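Local coordinates for factor H binding protein (Treponema denticola, PDB 3R15) that probably binds the complement regulator factor H at the spirochaete surface, at residues D49-A52 / E53-E57. Residues are numbered along the deposited sequence; the frame is centred on the assembly and turned at random.
Sequences DMLA and EINTE
Ala52 O takes two bonds from Thr56 one turn further on: the hydroxyl OG1 donates to it at 2.7 Å, and the backbone N of Thr56 reaches the same Ala52 O at 2.9 Å. The two donors arrive from opposite faces of the carbonyl plane, each tilted well out of it. What lets the hydroxyl fold back is the first torsion of Thr56 (chi1 -63°), which sets OG1 beside its own backbone N and places CG2 anti to that N.

The tighter packing lies round the turn, at Ile54 and Asn55. The N-H of Ile54 meets Met50 O almost straight, at 179°, and CG2 of Ile54 lies against two carbonyl oxygens, 3.5 Å from Met50 O and equally far from Leu51 O. On the neighbouring position Asn55 bonds through its backbone N to Leu51 O at 2.8 Å, while its side-chain OD1 accepts from the backbone N of Ile65. Both segments belong to helix 44-59, and the Asn55 bond ties it to strand 63-67 in a small alpha+beta fold with helix 20-36 and the two-stranded antiparallel sheet: Met50 and Ile54 both rest on Phe29, and Ile54 also touches Ile65.

The looser side carries Asp49 and Glu53, and the Ala52-Thr56 pair is exposed as well. Glu53 stretches out from the helix, with CG anti to the backbone N (chi1 173°), and its OE1 accepts from a water at 2.8 Å. That water also donates weakly to Asp49 O, the carbonyl that already accepts the backbone N-H of Glu53, whereas the carboxylate of Asp49 turns outward from the following turn.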
loop_
_atom_site.group_PDB
_atom_site.type_symbol
_atom_site.label_atom_id
_atom_site.label_comp_id
_atom_site.label_asym_id
_atom_site.label_seq_id
_atom_site.Cartn_x
_atom_site.Cartn_y
_atom_site.Cartn_z
ATOM N N ASP A 49 -4.612 2.028 9.900
ATOM C CA ASP A 49 -5.353 0.771 9.997
ATOM C C ASP A 49 -5.110 -0.089 8.755
ATOM O O ASP A 49 -4.946 -1.317 8.850
ATOM C CB ASP A 49 -6.859 1.038 10.141
ATOM C CG ASP A 49 -7.234 1.630 11.493
ATOM O OD1 ASP A 49 -6.413 1.577 12.437
ATOM O OD2 ASP A 49 -8.374 2.126 11.600
ATOM N N MET A 50 -5.106 0.559 7.590
ATOM C CA MET A 50 -4.905 -0.129 6.320
ATOM C C MET A 50 -3.534 -0.791 6.279
ATOM O O MET A 50 -3.385 -1.929 5.828
ATOM C CB MET A 50 -5.014 0.866 5.162
ATOM C CG MET A 50 -4.716 0.263 3.795
ATOM S SD MET A 50 -4.719 1.568 2.539
ATOM C CE MET A 50 -3.169 2.338 2.888
ATOM N N LEU A 51 -2.519 -0.066 6.733
ATOM C CA LEU A 51 -1.173 -0.614 6.734
ATOM C C LEU A 51 -1.095 -1.872 7.581
ATOM O O LEU A 51 -0.445 -2.828 7.181
ATOM C CB LEU A 51 -0.159 0.407 7.254
ATOM C CG LEU A 51 0.127 1.548 6.280
ATOM C CD1 LEU A 51 0.805 2.663 7.039
ATOM C CD2 LEU A 51 1.017 1.046 5.161
ATOM N N ALA A 52 -1.726 -1.866 8.757
ATOM C CA ALA A 52 -1.697 -3.042 9.623
ATOM C C ALA A 52 -2.401 -4.229 8.961
ATOM O O ALA A 52 -1.935 -5.377 9.026
ATOM C CB ALA A 52 -2.335 -2.729 10.964
ATOM N N GLU A 53 -3.524 -3.940 8.319
ATOM C CA GLU A 53 -4.301 -4.962 7.636
ATOM C C GLU A 53 -3.477 -5.595 6.517
ATOM O O GLU A 53 -3.290 -6.820 6.471
ATOM C CB GLU A 53 -5.579 -4.324 7.064
ATOM C CG GLU A 53 -6.386 -5.251 6.185
ATOM C CD GLU A 53 -7.570 -4.552 5.545
ATOM O OE1 GLU A 53 -7.792 -3.352 5.828
ATOM O OE2 GLU A 53 -8.275 -5.210 4.752
ATOM N N ILE A 54 -2.977 -4.767 5.608
ATOM C CA ILE A 54 -2.203 -5.297 4.476
ATOM C C ILE A 54 -0.856 -5.920 4.904
ATOM O O ILE A 54 -0.428 -6.921 4.339
ATOM C CB ILE A 54 -2.026 -4.252 3.343
ATOM C CG1 ILE A 54 -1.642 -4.938 2.031
ATOM C CG2 ILE A 54 -0.975 -3.217 3.698
ATOM C CD1 ILE A 54 -2.786 -5.733 1.396
ATOM N N ASN A 55 -0.198 -5.352 5.913
ATOM C CA ASN A 55 1.063 -5.930 6.366
ATOM C C ASN A 55 0.915 -7.234 7.124
ATOM O O ASN A 55 1.825 -8.064 7.119
ATOM C CB ASN A 55 1.865 -4.916 7.172
ATOM C CG ASN A 55 2.648 -3.998 6.285
ATOM O OD1 ASN A 55 3.120 -4.404 5.223
ATOM N ND2 ASN A 55 2.805 -2.760 6.709
ATOM N N THR A 56 -0.226 -7.425 7.767
ATOM C CA THR A 56 -0.503 -8.715 8.403
ATOM C C THR A 56 -0.591 -9.793 7.327
ATOM O O THR A 56 -0.047 -10.892 7.484
ATOM C CB THR A 56 -1.789 -8.654 9.226
ATOM O OG1 THR A 56 -1.610 -7.706 10.287
ATOM C CG2 THR A 56 -2.120 -10.046 9.835
ATOM N N GLU A 57 -1.251 -9.470 6.216
ATOM C CA GLU A 57 -1.287 -10.378 5.062
ATOM C C GLU A 57 0.095 -10.552 4.424
ATOM O O GLU A 57 0.517 -11.671 4.115
ATOM C CB GLU A 57 -2.261 -9.874 3.988
ATOM C CG GLU A 57 -3.733 -9.921 4.349
ATOM C CD GLU A 57 -4.609 -9.468 3.184
ATOM O OE1 GLU A 57 -4.131 -9.501 2.030
ATOM O OE2 GLU A 57 -5.775 -9.077 3.413
HETATM O O HOH W 1 -8.215 -1.838 8.089
#